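Local coordinates for protein SorB (Sorangium cellulosum, PDB 6B2V) that serves as the pyran synthase domain of module nine in the trans-acyltransferase polyketide assembly line of the sorangicin antibiotic pathway, at residues 89-95 with 122-127; 141-147 with 273-279; 230-234 with 286-291. All coordinates share one frame; numbering follows the deposited sequence.

Contacts 1 and 3 tie neighbouring antiparallel strands together, whereas contact 2 joins the segment between the two predicted hotdog folds to a turn between strands. Contact 1 belongs to the predicted N-terminal hotdog fold and contact 3 to the C-terminal one. They meet where W90 N comes 3.0 Å from Y234 O, a probable hydrogen bond between strands 82-90 and 232-241. All are partly buried, but contact 3 is the most central, its centre about 12 Å from that of the chain, against about 14 Å for contact 1 and 19 Å for contact 2. Contact 3 is mainly backbone pairing and apolar packing; contact 1 adds histidine and arginine bonds, and contact 2 relies on carbonyls gripped directly or through water.

Contact 1 (89-95 with 122-127); sequences LWISPLV and RGVHAR
L89 and R127 form an antiparallel hydrogen-bonded pair, with L89 N to R127 O at 2.9 Å and R127 N to L89 O at 3.1 Å; W90 and A126 follow as a non-hydrogen-bonded pair. Past W90 the regular strand ends, yet I91 N still bonds H125 O at 2.8 Å and S92 N bonds V124 O. H125 and A126 both face V118 of strand 113-120, which makes a classic beta bulge.

Side-chain polar bonds extend the join. H125 ND1 donates to S92 O at 2.9 Å; the oxygen lies in the imidazole plane, while the donor stands 51° above the carbonyl plane. With NE2 bonded to S120 OG, both ring nitrogens are engaged, which fixes the ring's rotation. A water donates to S92 O and H125 O. The R122 chain, extended from CG to NE, brings NH1 to V95 O at 2.8 Å in the guanidinium plane, and a second water links that NH1 to V95 N.

Packing completes it: L94 CB sits over one face of H125 as a CH-pi contact, 4.2 Å from the centroid, L89 CD2 lies 3.5 Å above the centre of the R127 guanidinium, and I91 CD1 meets V124 CG1 at 3.8 Å.

Within the predicted N-terminal hotdog fold, Y67 of helix 64-77 packs on L94, H125 and A126, W90 NE1 bonds A64 O, and strand 232-241 borders L89 and W90.

Contact 2 (141-147 with 273-279); sequences RPPALDI and VDASGNC
R141 clamps C279 O side-on with two nitrogens, NE at 2.8 Å and NH2 at 2.9 Å. NE meets a lone pair in the carbonyl plane; NH2 comes from 50° above it. With CG anti to the backbone N (chi1 -169°) and a bend at chi3, N278 CB lies 3.8 Å above one face of the R141 guanidinium, displaced toward its rim. P142 follows, its CG 3.9 Å from C279 SG, and its carbonyl O accepts a hydrogen bond from a water that in turn accepts one from C279 N. A second water donates to both P143 O and G277 O.

What 141-147 meets is the turn between strands 267-273 and 279-289. A type I turn from D274 to G277, with G277 N bonded to D274 O and D274 N to N278 O, fits a hairpin with a G1 bulge. D274 OD1 forms an Asx turn with S276 N and receives N278 N from the opposite face; N278 ND2 uses the syn lone pair of OD2.

A144 CA touches G277 O at 3.3 Å, and L145 N bonds that same oxygen at 2.8 Å, nearly straight (170°). L145 CD2 also meets V273 CG2. Helix 147-152 starts after D146, its N-cap, and I147 CD1 packs 3.8 Å from G277 N.

Contact 3 (230-234 with 286-291); sequences WRFPY and LTAVPA
The F232 ring has V289 O at its edge, near the ring plane, and A291 CB approaching obliquely, 3.8 Å from CE1. Over one face stands W230 CD1, 3.7 Å above the plane and displaced toward the rim; F232 CE2 in turn lies in plane at the edge of the indole. The Y234 ring, its CG anti to the backbone N (chi1 163°), turns an edge to T287 CG2, which lies near the ring plane, while V289 CG1 comes in obliquely and lies 3.8 Å from Y234 CB.

F232 and V289 form an antiparallel hydrogen-bonded pair, F232 N to V289 O and V289 N to F232 O both measuring 2.9 Å. P233, which has no N-H to give, sits opposite A288 in a non-hydrogen-bonded pair, and Y234 N then donates to T287 O at 2.9 Å. The axes of the short segments 232-234 and 286-289 make an angle of 124°, well short of strictly antiparallel.

R231 lies side by side with P290, its CG 4.0 Å from P290 CD, and a water accepts from A291 N and lies 2.7 Å from W230 O, to which it may donate.

In the predicted C-terminal hotdog fold, helix 207-225 backs this corner: W230 packs on V215 and I218, P233 on L214, and R231 forms a salt bridge to D225. Strand 82-90, on the other side of strand 232-241, brings W90 against P233.

Contact 1 (89-95 with 122-127)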
loop_
_atom_site.group_PDB
_atom_site.type_symbol
_atom_site.label_atom_id
_atom_site.label_comp_id
_atom_site.label_asym_id
_atom_site.label_seq_id
_atom_site.Cartn_x
_atom_site.Cartn_y
_atom_site.Cartn_z
ATOM N N LEU A 89 1.671 -5.742 8.976
ATOM C CA LEU A 89 0.583 -6.630 9.213
ATOM C C LEU A 89 -0.689 -5.859 9.316
ATOM O O LEU A 89 -0.714 -4.820 9.836
ATOM C CB LEU A 89 0.811 -7.428 10.512
ATOM C CG LEU A 89 -0.307 -8.294 11.093
ATOM C CD1 LEU A 89 -0.492 -9.498 10.210
ATOM C CD2 LEU A 89 0.095 -8.696 12.503
ATOM N N TRP A 90 -1.741 -6.412 8.759
ATOM C CA TRP A 90 -3.030 -5.796 8.847
ATOM C C TRP A 90 -3.962 -6.767 9.599
ATOM O O TRP A 90 -4.050 -7.894 9.267
ATOM C CB TRP A 90 -3.582 -5.445 7.474
ATOM C CG TRP A 90 -2.841 -4.316 6.801
ATOM C CD1 TRP A 90 -3.113 -3.018 6.889
ATOM C CD2 TRP A 90 -1.720 -4.432 5.950
ATOM N NE1 TRP A 90 -2.226 -2.289 6.147
ATOM C CE2 TRP A 90 -1.349 -3.155 5.577
ATOM C CE3 TRP A 90 -0.957 -5.497 5.507
ATOM C CZ2 TRP A 90 -0.296 -2.931 4.755
ATOM C CZ3 TRP A 90 0.050 -5.284 4.710
ATOM C CH2 TRP A 90 0.375 -3.994 4.307
ATOM N N ILE A 91 -4.621 -6.252 10.606
ATOM C CA ILE A 91 -5.481 -7.061 11.463
ATOM C C ILE A 91 -6.980 -6.837 11.286
ATOM O O ILE A 91 -7.564 -7.482 10.487
ATOM C CB ILE A 91 -5.042 -6.884 12.910
ATOM C CG1 ILE A 91 -3.546 -7.139 13.035
ATOM C CG2 ILE A 91 -5.735 -7.883 13.816
ATOM C CD1 ILE A 91 -2.675 -5.914 13.049
ATOM N N SER A 92 -7.583 -5.901 11.960
ATOM C CA SER A 92 -9.012 -5.701 11.847
ATOM C C SER A 92 -9.350 -4.606 10.852
ATOM O O SER A 92 -8.719 -3.634 10.851
ATOM C CB SER A 92 -9.603 -5.245 13.175
ATOM O OG SER A 92 -9.460 -6.236 14.120
ATOM N N PRO A 93 -10.353 -4.825 10.040
ATOM C CA PRO A 93 -10.794 -3.809 9.119
ATOM C C PRO A 93 -11.484 -2.672 9.863
ATOM O O PRO A 93 -12.069 -2.886 10.887
ATOM C CB PRO A 93 -11.822 -4.517 8.255
ATOM C CG PRO A 93 -11.782 -5.929 8.617
ATOM C CD PRO A 93 -11.122 -6.052 9.932
ATOM N N LEU A 94 -11.353 -1.472 9.338
ATOM C CA LEU A 94 -12.002 -0.332 9.878
ATOM C C LEU A 94 -12.946 0.243 8.848
ATOM O O LEU A 94 -12.547 0.718 7.843
ATOM C CB LEU A 94 -10.985 0.716 10.231
ATOM C CG LEU A 94 -11.416 2.010 10.880
ATOM C CD1 LEU A 94 -12.204 1.765 12.150
ATOM C CD2 LEU A 94 -10.187 2.824 11.195
ATOM N N VAL A 95 -14.208 0.191 9.171
ATOM C CA VAL A 95 -15.229 0.739 8.302
ATOM C C VAL A 95 -15.862 1.959 8.968
ATOM O O VAL A 95 -16.309 1.869 10.063
ATOM C CB VAL A 95 -16.304 -0.278 8.034
ATOM C CG1 VAL A 95 -17.458 0.379 7.306
ATOM C CG2 VAL A 95 -15.757 -1.431 7.265
ATOM N N ARG A 122 -11.968 0.006 18.402
ATOM C CA ARG A 122 -12.389 -1.212 17.788
ATOM C C ARG A 122 -11.273 -2.233 17.622
ATOM O O ARG A 122 -11.430 -3.185 16.920
ATOM C CB ARG A 122 -13.057 -0.916 16.442
ATOM C CG ARG A 122 -14.036 0.217 16.495
ATOM C CD ARG A 122 -14.710 0.456 15.155
ATOM N NE ARG A 122 -15.518 1.661 15.086
ATOM C CZ ARG A 122 -15.997 2.189 13.977
ATOM N NH1 ARG A 122 -15.812 1.620 12.819
ATOM N NH2 ARG A 122 -16.710 3.279 14.035
ATOM N N GLY A 123 -10.138 -2.008 18.244
ATOM C CA GLY A 123 -9.078 -2.963 18.146
ATOM C C GLY A 123 -7.823 -2.509 17.449
ATOM O O GLY A 123 -7.636 -1.364 17.260
ATOM N N VAL A 124 -6.994 -3.460 17.099
ATOM C CA VAL A 124 -5.765 -3.155 16.427
ATOM C C VAL A 124 -5.990 -3.387 14.935
ATOM O O VAL A 124 -6.536 -4.346 14.534
ATOM C CB VAL A 124 -4.626 -3.970 16.964
ATOM C CG1 VAL A 124 -3.366 -3.763 16.150
ATOM C CG2 VAL A 124 -4.405 -3.612 18.416
ATOM N N HIS A 125 -5.603 -2.402 14.143
ATOM C CA HIS A 125 -5.805 -2.470 12.697
ATOM C C HIS A 125 -4.575 -2.765 11.859
ATOM O O HIS A 125 -4.644 -3.445 10.887
ATOM C CB HIS A 125 -6.457 -1.159 12.217
ATOM C CG HIS A 125 -7.718 -0.818 12.941
ATOM N ND1 HIS A 125 -8.874 -1.532 12.779
ATOM C CD2 HIS A 125 -7.987 0.111 13.878
ATOM C CE1 HIS A 125 -9.799 -1.041 13.566
ATOM N NE2 HIS A 125 -9.285 -0.046 14.250
ATOM N N ALA A 126 -3.441 -2.250 12.308
ATOM C CA ALA A 126 -2.215 -2.435 11.624
ATOM C C ALA A 126 -1.021 -2.274 12.544
ATOM O O ALA A 126 -1.089 -1.584 13.479
ATOM C CB ALA A 126 -2.120 -1.417 10.493
ATOM N N ARG A 127 0.063 -2.915 12.186
ATOM C CA ARG A 127 1.322 -2.776 12.855
ATOM C C ARG A 127 2.462 -3.053 11.902
ATOM O O ARG A 127 2.306 -3.587 10.870
ATOM C CB ARG A 127 1.429 -3.686 14.058
ATOM C CG ARG A 127 1.718 -5.106 13.703
ATOM C CD ARG A 127 1.915 -5.964 14.906
ATOM N NE ARG A 127 2.665 -7.140 14.567
ATOM C CZ ARG A 127 2.469 -8.301 15.147
ATOM N NH1 ARG A 127 1.533 -8.371 16.064
ATOM N NH2 ARG A 127 3.176 -9.344 14.797
HETATM O O HOH W 1 -6.741 -3.371 8.837
HETATM O O HOH W 2 -7.728 -6.346 16.560
HETATM O O HOH W 3 -15.122 -1.063 11.712
#

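Contact 2 (141-147 with 273-279)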
loop_
_atom_site.group_PDB
_atom_site.type_symbol
_atom_site.label_atom_id
_atom_site.label_comp_id
_atom_site.label_asym_id
_atom_site.label_seq_id
_atom_site.Cartn_x
_atom_site.Cartn_y
_atom_site.Cartn_z
ATOM N N ARG A 141 18.527 0.537 -4.692
ATOM C CA ARG A 141 17.444 0.713 -5.606
ATOM C C ARG A 141 17.703 -0.296 -6.690
ATOM O O ARG A 141 18.738 -0.391 -7.207
ATOM C CB ARG A 141 17.541 2.126 -6.192
ATOM C CG ARG A 141 16.341 2.566 -6.985
ATOM C CD ARG A 141 16.474 3.928 -7.633
ATOM N NE ARG A 141 15.230 4.618 -7.758
ATOM C CZ ARG A 141 15.066 5.740 -8.429
ATOM N NH1 ARG A 141 16.084 6.271 -9.074
ATOM N NH2 ARG A 141 13.901 6.330 -8.450
ATOM N N PRO A 142 16.664 -0.950 -7.127
ATOM C CA PRO A 142 16.770 -1.912 -8.196
ATOM C C PRO A 142 17.166 -1.191 -9.442
ATOM O O PRO A 142 16.933 -0.040 -9.652
ATOM C CB PRO A 142 15.332 -2.395 -8.385
ATOM C CG PRO A 142 14.655 -2.113 -7.144
ATOM C CD PRO A 142 15.381 -1.003 -6.449
ATOM N N PRO A 143 17.696 -1.962 -10.357
ATOM C CA PRO A 143 18.048 -1.429 -11.656
ATOM C C PRO A 143 16.770 -1.025 -12.408
ATOM O O PRO A 143 15.733 -1.462 -12.115
ATOM C CB PRO A 143 18.665 -2.603 -12.396
ATOM C CG PRO A 143 18.950 -3.582 -11.379
ATOM C CD PRO A 143 18.041 -3.371 -10.222
ATOM N N ALA A 144 16.926 -0.188 -13.402
ATOM C CA ALA A 144 15.762 0.234 -14.158
ATOM C C ALA A 144 15.106 -0.957 -14.837
ATOM O O ALA A 144 15.762 -1.774 -15.320
ATOM C CB ALA A 144 16.121 1.271 -15.192
ATOM N N LEU A 145 13.781 -0.967 -14.843
ATOM C CA LEU A 145 13.024 -2.031 -15.438
ATOM C C LEU A 145 12.950 -1.925 -16.951
ATOM O O LEU A 145 12.646 -0.909 -17.455
ATOM C CB LEU A 145 11.629 -2.042 -14.890
ATOM C CG LEU A 145 10.703 -3.138 -15.393
ATOM C CD1 LEU A 145 11.267 -4.474 -14.906
ATOM C CD2 LEU A 145 9.329 -2.897 -14.810
ATOM N N ASP A 146 13.209 -3.047 -17.618
ATOM C CA ASP A 146 13.120 -3.148 -19.054
ATOM C C ASP A 146 11.661 -3.405 -19.343
ATOM O O ASP A 146 11.192 -4.481 -19.458
ATOM C CB ASP A 146 14.014 -4.281 -19.512
ATOM C CG ASP A 146 14.134 -4.397 -21.017
ATOM O OD1 ASP A 146 13.306 -3.843 -21.691
ATOM O OD2 ASP A 146 15.086 -5.083 -21.405
ATOM N N ILE A 147 10.940 -2.308 -19.474
ATOM C CA ILE A 147 9.515 -2.381 -19.676
ATOM C C ILE A 147 9.120 -3.089 -20.960
ATOM O O ILE A 147 8.197 -3.796 -20.955
ATOM C CB ILE A 147 8.892 -0.973 -19.603
ATOM C CG1 ILE A 147 9.195 -0.374 -18.251
ATOM C CG2 ILE A 147 7.385 -0.950 -19.873
ATOM C CD1 ILE A 147 9.100 1.115 -18.255
ATOM N N VAL A 273 7.139 1.960 -11.026
ATOM C CA VAL A 273 8.205 2.545 -11.780
ATOM C C VAL A 273 7.740 3.731 -12.640
ATOM O O VAL A 273 6.638 3.836 -12.981
ATOM C CB VAL A 273 8.930 1.546 -12.721
ATOM C CG1 VAL A 273 9.428 0.343 -11.946
ATOM C CG2 VAL A 273 8.056 1.078 -13.864
ATOM N N ASP A 274 8.684 4.595 -12.941
ATOM C CA ASP A 274 8.402 5.700 -13.824
ATOM C C ASP A 274 8.504 5.262 -15.280
ATOM O O ASP A 274 8.714 4.156 -15.599
ATOM C CB ASP A 274 9.213 6.985 -13.514
ATOM C CG ASP A 274 10.694 6.833 -13.723
ATOM O OD1 ASP A 274 11.036 6.005 -14.522
ATOM O OD2 ASP A 274 11.421 7.623 -13.145
ATOM N N ALA A 275 8.375 6.204 -16.185
ATOM C CA ALA A 275 8.375 5.878 -17.606
ATOM C C ALA A 275 9.688 5.398 -18.140
ATOM O O ALA A 275 9.713 4.904 -19.224
ATOM C CB ALA A 275 7.774 6.981 -18.487
ATOM N N SER A 276 10.753 5.647 -17.378
ATOM C CA SER A 276 12.076 5.163 -17.710
ATOM C C SER A 276 12.454 3.866 -16.998
ATOM O O SER A 276 13.539 3.441 -17.095
ATOM C CB SER A 276 13.126 6.242 -17.487
ATOM O OG SER A 276 12.967 7.261 -18.416
ATOM N N GLY A 277 11.490 3.329 -16.294
ATOM C CA GLY A 277 11.711 2.100 -15.558
ATOM C C GLY A 277 12.372 2.231 -14.187
ATOM O O GLY A 277 12.701 1.267 -13.565
ATOM N N ASN A 278 12.564 3.471 -13.776
ATOM C CA ASN A 278 13.189 3.673 -12.481
ATOM C C ASN A 278 12.223 3.314 -11.342
ATOM O O ASN A 278 11.112 3.698 -11.341
ATOM C CB ASN A 278 13.655 5.111 -12.244
ATOM C CG ASN A 278 14.615 5.656 -13.293
ATOM O OD1 ASN A 278 15.566 5.113 -13.608
ATOM N ND2 ASN A 278 14.318 6.824 -13.748
ATOM N N CYS A 279 12.739 2.645 -10.319
ATOM C CA CYS A 279 11.919 2.249 -9.193
ATOM C C CYS A 279 11.604 3.388 -8.230
ATOM O O CYS A 279 12.463 3.961 -7.672
ATOM C CB CYS A 279 12.682 1.174 -8.425
ATOM S SG CYS A 279 11.713 0.404 -7.107
HETATM O O HOH W 4 15.468 2.082 -10.637
HETATM O O HOH W 5 13.195 -0.522 -11.362
#

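Contact 3 (230-234 with 286-291)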
loop_
_atom_site.group_PDB
_atom_site.type_symbol
_atom_site.label_atom_id
_atom_site.label_comp_id
_atom_site.label_asym_id
_atom_site.label_seq_id
_atom_site.Cartn_x
_atom_site.Cartn_y
_atom_site.Cartn_z
ATOM N N TRP A 230 -12.256 -11.004 -3.778
ATOM C CA TRP A 230 -11.171 -10.038 -3.532
ATOM C C TRP A 230 -10.324 -10.401 -2.345
ATOM O O TRP A 230 -10.809 -10.965 -1.396
ATOM C CB TRP A 230 -11.727 -8.628 -3.321
ATOM C CG TRP A 230 -10.695 -7.547 -3.467
ATOM C CD1 TRP A 230 -10.215 -6.746 -2.523
ATOM C CD2 TRP A 230 -9.980 -7.248 -4.641
ATOM N NE1 TRP A 230 -9.248 -5.940 -3.028
ATOM C CE2 TRP A 230 -9.086 -6.241 -4.340
ATOM C CE3 TRP A 230 -10.005 -7.750 -5.923
ATOM C CZ2 TRP A 230 -8.263 -5.704 -5.278
ATOM C CZ3 TRP A 230 -9.194 -7.213 -6.852
ATOM C CH2 TRP A 230 -8.331 -6.199 -6.528
ATOM N N ARG A 231 -9.051 -10.076 -2.450
ATOM C CA ARG A 231 -8.138 -10.320 -1.389
ATOM C C ARG A 231 -7.563 -8.992 -0.888
ATOM O O ARG A 231 -7.396 -8.084 -1.619
ATOM C CB ARG A 231 -7.054 -11.300 -1.839
ATOM C CG ARG A 231 -7.583 -12.705 -2.147
ATOM C CD ARG A 231 -6.556 -13.668 -2.676
ATOM N NE ARG A 231 -7.091 -15.014 -2.763
ATOM C CZ ARG A 231 -6.387 -16.073 -3.039
ATOM N NH1 ARG A 231 -5.115 -15.998 -3.287
ATOM N NH2 ARG A 231 -6.968 -17.240 -3.051
ATOM N N PHE A 232 -7.329 -8.939 0.403
ATOM C CA PHE A 232 -6.814 -7.781 1.085
ATOM C C PHE A 232 -5.435 -8.021 1.655
ATOM O O PHE A 232 -5.137 -9.086 2.050
ATOM C CB PHE A 232 -7.755 -7.390 2.216
ATOM C CG PHE A 232 -9.130 -7.164 1.781
ATOM C CD1 PHE A 232 -9.979 -8.206 1.629
ATOM C CD2 PHE A 232 -9.548 -5.927 1.497
ATOM C CE1 PHE A 232 -11.254 -8.019 1.211
ATOM C CE2 PHE A 232 -10.827 -5.708 1.067
ATOM C CZ PHE A 232 -11.682 -6.765 0.931
ATOM N N PRO A 233 -4.636 -6.973 1.713
ATOM C CA PRO A 233 -3.300 -7.147 2.244
ATOM C C PRO A 233 -3.324 -7.715 3.701
ATOM O O PRO A 233 -4.066 -7.262 4.454
ATOM C CB PRO A 233 -2.742 -5.709 2.231
ATOM C CG PRO A 233 -3.442 -5.127 1.068
ATOM C CD PRO A 233 -4.801 -5.691 1.024
ATOM N N TYR A 234 -2.540 -8.733 3.955
ATOM C CA TYR A 234 -2.414 -9.360 5.265
ATOM C C TYR A 234 -1.007 -9.118 5.844
ATOM O O TYR A 234 -0.857 -8.636 6.909
ATOM C CB TYR A 234 -2.733 -10.860 5.127
ATOM C CG TYR A 234 -2.278 -11.732 6.261
ATOM C CD1 TYR A 234 -2.547 -11.380 7.549
ATOM C CD2 TYR A 234 -1.593 -12.868 6.034
ATOM C CE1 TYR A 234 -2.137 -12.151 8.590
ATOM C CE2 TYR A 234 -1.166 -13.667 7.086
ATOM C CZ TYR A 234 -1.461 -13.273 8.363
ATOM O OH TYR A 234 -1.050 -13.983 9.433
ATOM N N LEU A 286 4.405 -9.357 -0.461
ATOM C CA LEU A 286 3.013 -9.085 -0.123
ATOM C C LEU A 286 2.142 -10.325 -0.260
ATOM O O LEU A 286 2.181 -10.981 -1.227
ATOM C CB LEU A 286 2.436 -8.041 -1.073
ATOM C CG LEU A 286 0.947 -7.810 -0.964
ATOM C CD1 LEU A 286 0.566 -6.995 0.258
ATOM C CD2 LEU A 286 0.384 -7.135 -2.208
ATOM N N THR A 287 1.426 -10.627 0.816
ATOM C CA THR A 287 0.451 -11.685 0.855
ATOM C C THR A 287 -0.944 -11.067 1.084
ATOM O O THR A 287 -1.152 -10.395 1.999
ATOM C CB THR A 287 0.770 -12.730 1.960
ATOM O OG1 THR A 287 2.029 -13.335 1.727
ATOM C CG2 THR A 287 -0.291 -13.805 1.972
ATOM N N ALA A 288 -1.882 -11.329 0.196
ATOM C CA ALA A 288 -3.224 -10.845 0.325
ATOM C C ALA A 288 -4.130 -12.059 0.503
ATOM O O ALA A 288 -3.914 -13.056 -0.045
ATOM C CB ALA A 288 -3.651 -10.069 -0.924
ATOM N N VAL A 289 -5.146 -11.896 1.325
ATOM C CA VAL A 289 -6.021 -12.993 1.675
ATOM C C VAL A 289 -7.479 -12.584 1.627
ATOM O O VAL A 289 -7.781 -11.485 1.799
ATOM C CB VAL A 289 -5.698 -13.518 3.097
ATOM C CG1 VAL A 289 -4.228 -13.792 3.261
ATOM C CG2 VAL A 289 -6.192 -12.565 4.142
ATOM N N PRO A 290 -8.376 -13.533 1.450
ATOM C CA PRO A 290 -9.786 -13.180 1.424
ATOM C C PRO A 290 -10.347 -12.760 2.756
ATOM O O PRO A 290 -9.711 -12.885 3.712
ATOM C CB PRO A 290 -10.480 -14.463 0.974
ATOM C CG PRO A 290 -9.537 -15.543 1.243
ATOM C CD PRO A 290 -8.161 -14.947 1.166
ATOM N N ALA A 291 -11.545 -12.217 2.732
ATOM C CA ALA A 291 -12.215 -11.797 3.940
ATOM C C ALA A 291 -13.676 -12.226 3.944
ATOM O O ALA A 291 -14.215 -12.524 2.957
ATOM C CB ALA A 291 -12.129 -10.318 4.120
HETATM O O HOH W 6 -12.891 -11.683 0.109
#